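BDI_3064 protein (Parabacteroides distasonis ATCC 8503, PDB 5Z06) hydrolyses linear beta-1,2-glucan and beta-1,2-glucooligosaccharides of four or more units, releasing sophorose from the non-reducing end. Local coordinates at residues R311-A325 / W658-P670. Sequence-based numbering, arbitrary orientation.
Sequences RENIPGRNDMIATGA and WVSPLFMGLNQAP
Ile314 and Phe663 form an antiparallel hydrogen-bonded pair. Ile314 N gives a nearly straight bond to Phe663 O, 2.9 Å, and Phe663 N returns one to Ile314 O at 2.7 Å. Their side chains share one face of this two-stranded sheet. Asn313 and Met664, the neighbouring non-hydrogen-bonded pair, share the other.

Packing is tightest where strand 663-664 leads on to Gly665. Gly665 N donates to Glu312 O at 2.9 Å, from 47° above the carbonyl plane. Gly665 CA lies against Arg311 O, and Ala325 CB is 3.4 Å from Gly665 C.

Met664 lies alongside Glu312. With chi1 at -164° and a bend at chi2 (74°), its thioether folds over Asn313 CB. SD lies 3.8 Å from Asn313 CB, and CE is 3.3 Å from Glu312 OE2. That carboxylate oxygen also forms a salt bridge with Arg76. With an alanine here, Asn313 CB and the Glu312 carboxylate would probably lose their SD and CE neighbours, opening a gap beside them. A water donates to Glu312 OE1 and accepts from Leu666 N, so it links the carboxylate to the other segment.

Pro315, after a cis peptide bond, still sits close, with CD 3.3 Å from Pro661 O, but it packs more loosely against Leu662 CB. The looser side is at the partly exposed Leu666. Its CD2 lies 4.3 Å from Ala325 CB, and its side chain is beside a bound glycerol, probably from the crystallisation liquor.

The contact is mostly buried, near the middle of the chain. It joins early and late parts of the helical region, consistent with the alpha-helical barrel of glucoamylase-like hydrolases. Leu666 and Ala669 pack on Phe328 of helix 323-338. Strand 320-322 pairs with strand 371-373, whose Phe371 touches Glu312.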
loop_
_atom_site.group_PDB
_atom_site.type_symbol
_atom_site.label_atom_id
_atom_site.label_comp_id
_atom_site.label_asym_id
_atom_site.label_seq_id
_atom_site.Cartn_x
_atom_site.Cartn_y
_atom_site.Cartn_z
ATOM N N ARG A 311 -7.417 -1.899 6.951
ATOM C CA ARG A 311 -6.909 -0.577 6.943
ATOM C C ARG A 311 -6.701 -0.092 5.517
ATOM O O ARG A 311 -6.444 -0.873 4.614
ATOM C CB ARG A 311 -5.633 -0.516 7.785
ATOM C CG ARG A 311 -6.012 -0.608 9.244
ATOM C CD ARG A 311 -4.930 -0.197 10.183
ATOM N NE ARG A 311 -4.286 -1.375 10.693
ATOM C CZ ARG A 311 -4.199 -1.764 11.965
ATOM N NH1 ARG A 311 -4.668 -1.059 12.986
ATOM N NH2 ARG A 311 -3.568 -2.894 12.200
ATOM N N GLU A 312 -6.857 1.201 5.319
ATOM C CA GLU A 312 -6.581 1.792 4.032
ATOM C C GLU A 312 -5.182 1.421 3.574
ATOM O O GLU A 312 -4.978 1.046 2.430
ATOM C CB GLU A 312 -6.707 3.302 4.101
ATOM C CG GLU A 312 -6.221 4.061 2.868
ATOM C CD GLU A 312 -7.040 3.870 1.612
ATOM O OE1 GLU A 312 -7.839 2.903 1.504
ATOM O OE2 GLU A 312 -6.883 4.731 0.705
ATOM N N ASN A 313 -4.225 1.562 4.474
ATOM C CA ASN A 313 -2.844 1.224 4.168
ATOM C C ASN A 313 -2.063 1.094 5.457
ATOM O O ASN A 313 -2.465 1.639 6.483
ATOM C CB ASN A 313 -2.176 2.278 3.250
ATOM C CG ASN A 313 -2.112 3.639 3.881
ATOM O OD1 ASN A 313 -3.128 4.333 3.972
ATOM N ND2 ASN A 313 -0.928 4.019 4.358
ATOM N N ILE A 314 -0.945 0.382 5.360
ATOM C CA ILE A 314 0.009 0.191 6.457
ATOM C C ILE A 314 1.413 0.495 5.908
ATOM O O ILE A 314 1.815 -0.091 4.878
ATOM C CB ILE A 314 -0.074 -1.249 7.014
ATOM C CG1 ILE A 314 -1.539 -1.594 7.385
ATOM C CG2 ILE A 314 0.862 -1.439 8.206
ATOM C CD1 ILE A 314 -1.729 -2.995 7.969
ATOM N N PRO A 315 2.151 1.412 6.538
ATOM C CA PRO A 315 1.705 2.183 7.684
ATOM C C PRO A 315 0.814 3.327 7.249
ATOM O O PRO A 315 1.161 4.075 6.328
ATOM C CB PRO A 315 3.000 2.723 8.259
ATOM C CG PRO A 315 3.911 2.865 7.072
ATOM C CD PRO A 315 3.547 1.733 6.170
ATOM N N GLY A 316 -0.334 3.451 7.898
ATOM C CA GLY A 316 -1.281 4.522 7.604
ATOM C C GLY A 316 -1.983 4.951 8.876
ATOM O O GLY A 316 -1.372 4.948 9.948
ATOM N N ARG A 317 -3.250 5.334 8.754
ATOM C CA ARG A 317 -4.097 5.548 9.914
ATOM C C ARG A 317 -4.219 4.237 10.630
ATOM O O ARG A 317 -4.412 3.197 10.011
ATOM C CB ARG A 317 -5.490 6.013 9.521
ATOM C CG ARG A 317 -5.480 7.355 8.832
ATOM C CD ARG A 317 -5.014 8.462 9.767
ATOM N NE ARG A 317 -5.172 9.726 9.070
ATOM C CZ ARG A 317 -6.309 10.411 8.998
ATOM N NH1 ARG A 317 -7.415 9.983 9.607
ATOM N NH2 ARG A 317 -6.337 11.544 8.314
ATOM N N ASN A 318 -4.070 4.296 11.937
ATOM C CA ASN A 318 -4.171 3.131 12.764
ATOM C C ASN A 318 -5.620 2.623 12.830
ATOM O O ASN A 318 -5.874 1.403 12.907
ATOM C CB ASN A 318 -3.619 3.465 14.151
ATOM C CG ASN A 318 -3.678 2.291 15.098
ATOM O OD1 ASN A 318 -4.262 2.378 16.192
ATOM N ND2 ASN A 318 -3.095 1.173 14.679
ATOM N N ASP A 319 -6.573 3.547 12.803
ATOM C CA ASP A 319 -7.971 3.216 13.101
ATOM C C ASP A 319 -8.886 3.214 11.905
ATOM O O ASP A 319 -9.995 2.699 11.982
ATOM C CB ASP A 319 -8.533 4.198 14.128
ATOM C CG ASP A 319 -7.768 4.176 15.443
ATOM O OD1 ASP A 319 -7.124 3.156 15.776
ATOM O OD2 ASP A 319 -7.822 5.192 16.143
ATOM N N MET A 320 -8.432 3.768 10.794
ATOM C CA MET A 320 -9.311 3.969 9.680
ATOM C C MET A 320 -9.306 2.755 8.794
ATOM O O MET A 320 -8.264 2.364 8.280
ATOM C CB MET A 320 -8.875 5.191 8.886
ATOM C CG MET A 320 -9.838 5.593 7.817
ATOM S SD MET A 320 -9.172 7.005 6.937
ATOM C CE MET A 320 -7.901 6.220 5.940
ATOM N N ILE A 321 -10.488 2.187 8.598
ATOM C CA ILE A 321 -10.685 1.102 7.651
ATOM C C ILE A 321 -11.295 1.607 6.371
ATOM O O ILE A 321 -11.972 2.629 6.341
ATOM C CB ILE A 321 -11.448 -0.096 8.242
ATOM C CG1 ILE A 321 -12.889 0.226 8.635
ATOM C CG2 ILE A 321 -10.667 -0.651 9.408
ATOM C CD1 ILE A 321 -13.905 -0.143 7.583
ATOM N N ALA A 322 -10.949 0.926 5.291
ATOM C CA ALA A 322 -11.469 1.228 3.966
ATOM C C ALA A 322 -12.471 0.119 3.682
ATOM O O ALA A 322 -12.143 -1.057 3.787
ATOM C CB ALA A 322 -10.358 1.231 2.939
ATOM N N THR A 323 -13.700 0.500 3.362
ATOM C CA THR A 323 -14.761 -0.462 3.233
ATOM C C THR A 323 -14.651 -1.300 1.985
ATOM O O THR A 323 -14.976 -2.475 2.026
ATOM C CB THR A 323 -16.110 0.251 3.248
ATOM O OG1 THR A 323 -16.059 1.307 2.301
ATOM C CG2 THR A 323 -16.353 0.807 4.633
ATOM N N GLY A 324 -14.209 -0.719 0.869
ATOM C CA GLY A 324 -13.988 -1.525 -0.345
ATOM C C GLY A 324 -12.878 -2.555 -0.205
ATOM O O GLY A 324 -13.067 -3.734 -0.517
ATOM N N ALA A 325 -11.724 -2.104 0.277
ATOM C CA ALA A 325 -10.621 -2.984 0.589
ATOM C C ALA A 325 -11.030 -4.044 1.593
ATOM O O ALA A 325 -10.522 -5.165 1.591
ATOM C CB ALA A 325 -9.486 -2.160 1.157
ATOM N N TRP A 658 12.817 3.532 -6.688
ATOM C CA TRP A 658 11.808 3.788 -5.685
ATOM C C TRP A 658 10.997 2.506 -5.439
ATOM O O TRP A 658 10.709 1.745 -6.349
ATOM C CB TRP A 658 10.893 4.903 -6.182
ATOM C CG TRP A 658 9.776 5.215 -5.265
ATOM C CD1 TRP A 658 9.779 6.097 -4.230
ATOM C CD2 TRP A 658 8.483 4.625 -5.288
ATOM N NE1 TRP A 658 8.555 6.105 -3.609
ATOM C CE2 TRP A 658 7.738 5.214 -4.246
ATOM C CE3 TRP A 658 7.878 3.664 -6.097
ATOM C CZ2 TRP A 658 6.425 4.873 -3.991
ATOM C CZ3 TRP A 658 6.584 3.324 -5.847
ATOM C CH2 TRP A 658 5.864 3.930 -4.799
ATOM N N VAL A 659 10.638 2.285 -4.193
ATOM C CA VAL A 659 9.630 1.304 -3.837
ATOM C C VAL A 659 8.711 1.926 -2.804
ATOM O O VAL A 659 9.108 2.753 -2.000
ATOM C CB VAL A 659 10.257 -0.026 -3.356
ATOM C CG1 VAL A 659 11.052 0.170 -2.077
ATOM C CG2 VAL A 659 9.180 -1.100 -3.159
ATOM N N SER A 660 7.462 1.530 -2.858
ATOM C CA SER A 660 6.466 2.063 -1.982
ATOM C C SER A 660 6.803 1.746 -0.543
ATOM O O SER A 660 7.241 0.633 -0.238
ATOM C CB SER A 660 5.119 1.453 -2.316
ATOM O OG SER A 660 4.167 1.941 -1.442
ATOM N N PRO A 661 6.588 2.724 0.366
ATOM C CA PRO A 661 6.769 2.437 1.797
ATOM C C PRO A 661 5.577 1.754 2.449
ATOM O O PRO A 661 5.595 1.565 3.647
ATOM C CB PRO A 661 6.973 3.827 2.400
ATOM C CG PRO A 661 6.218 4.748 1.484
ATOM C CD PRO A 661 6.148 4.109 0.126
ATOM N N LEU A 662 4.557 1.360 1.684
ATOM C CA LEU A 662 3.319 0.870 2.268
ATOM C C LEU A 662 2.814 -0.395 1.605
ATOM O O LEU A 662 3.234 -0.774 0.500
ATOM C CB LEU A 662 2.220 1.969 2.243
ATOM C CG LEU A 662 1.878 2.718 0.954
ATOM C CD1 LEU A 662 1.127 1.854 -0.042
ATOM C CD2 LEU A 662 1.002 3.906 1.286
ATOM N N PHE A 663 1.893 -1.021 2.317
ATOM C CA PHE A 663 1.009 -2.002 1.769
ATOM C C PHE A 663 -0.364 -1.383 1.752
ATOM O O PHE A 663 -0.790 -0.726 2.719
ATOM C CB PHE A 663 1.011 -3.232 2.648
ATOM C CG PHE A 663 2.358 -3.826 2.793
ATOM C CD1 PHE A 663 2.846 -4.678 1.826
ATOM C CD2 PHE A 663 3.161 -3.481 3.870
ATOM C CE1 PHE A 663 4.116 -5.200 1.938
ATOM C CE2 PHE A 663 4.422 -4.013 3.996
ATOM C CZ PHE A 663 4.907 -4.870 3.029
ATOM N N MET A 664 -1.085 -1.650 0.685
ATOM C CA MET A 664 -2.339 -0.959 0.426
ATOM C C MET A 664 -3.463 -1.968 0.566
ATOM O O MET A 664 -3.395 -3.036 -0.005
ATOM C CB MET A 664 -2.290 -0.394 -0.980
ATOM C CG MET A 664 -3.326 0.650 -1.264
ATOM S SD MET A 664 -2.969 2.219 -0.473
ATOM C CE MET A 664 -4.533 2.995 -0.880
ATOM N N GLY A 665 -4.486 -1.610 1.342
ATOM C CA GLY A 665 -5.669 -2.459 1.548
ATOM C C GLY A 665 -6.331 -2.869 0.254
ATOM O O GLY A 665 -6.777 -4.018 0.111
ATOM N N LEU A 666 -6.419 -1.927 -0.681
ATOM C CA LEU A 666 -7.011 -2.212 -1.976
ATOM C C LEU A 666 -6.234 -3.226 -2.793
ATOM O O LEU A 666 -6.827 -3.898 -3.637
ATOM C CB LEU A 666 -7.108 -0.937 -2.824
ATOM C CG LEU A 666 -8.189 0.082 -2.527
ATOM C CD1 LEU A 666 -7.908 1.270 -3.415
ATOM C CD2 LEU A 666 -9.560 -0.495 -2.828
ATOM N N ASN A 667 -4.921 -3.301 -2.603
ATOM C CA ASN A 667 -4.064 -4.004 -3.556
ATOM C C ASN A 667 -3.637 -5.397 -3.130
ATOM O O ASN A 667 -3.249 -6.208 -3.972
ATOM C CB ASN A 667 -2.842 -3.146 -3.873
ATOM C CG ASN A 667 -3.212 -1.879 -4.639
ATOM O OD1 ASN A 667 -4.285 -1.806 -5.194
ATOM N ND2 ASN A 667 -2.323 -0.897 -4.682
ATOM N N GLN A 668 -3.712 -5.701 -1.852
ATOM C CA GLN A 668 -3.167 -6.998 -1.411
ATOM C C GLN A 668 -4.213 -8.074 -1.560
ATOM O O GLN A 668 -3.913 -9.158 -2.035
ATOM C CB GLN A 668 -2.645 -6.943 0.030
ATOM C CG GLN A 668 -1.513 -5.968 0.333
ATOM C CD GLN A 668 -0.362 -6.046 -0.643
ATOM O OE1 GLN A 668 -0.444 -5.468 -1.717
ATOM N NE2 GLN A 668 0.705 -6.789 -0.290
ATOM N N ALA A 669 -5.440 -7.794 -1.144
ATOM C CA ALA A 669 -6.473 -8.843 -1.133
ATOM C C ALA A 669 -6.783 -9.363 -2.537
ATOM O O ALA A 669 -6.957 -10.586 -2.724
ATOM C CB ALA A 669 -7.745 -8.365 -0.457
ATOM N N PRO A 670 -6.842 -8.458 -3.545
ATOM C CA PRO A 670 -7.105 -8.990 -4.873
ATOM C C PRO A 670 -6.134 -10.052 -5.287
ATOM O O PRO A 670 -6.504 -10.950 -6.036
ATOM C CB PRO A 670 -6.981 -7.760 -5.767
ATOM C CG PRO A 670 -7.620 -6.726 -4.913
ATOM C CD PRO A 670 -7.027 -7.001 -3.538
HETATM O O HOH W 1 -6.623 0.686 0.559
#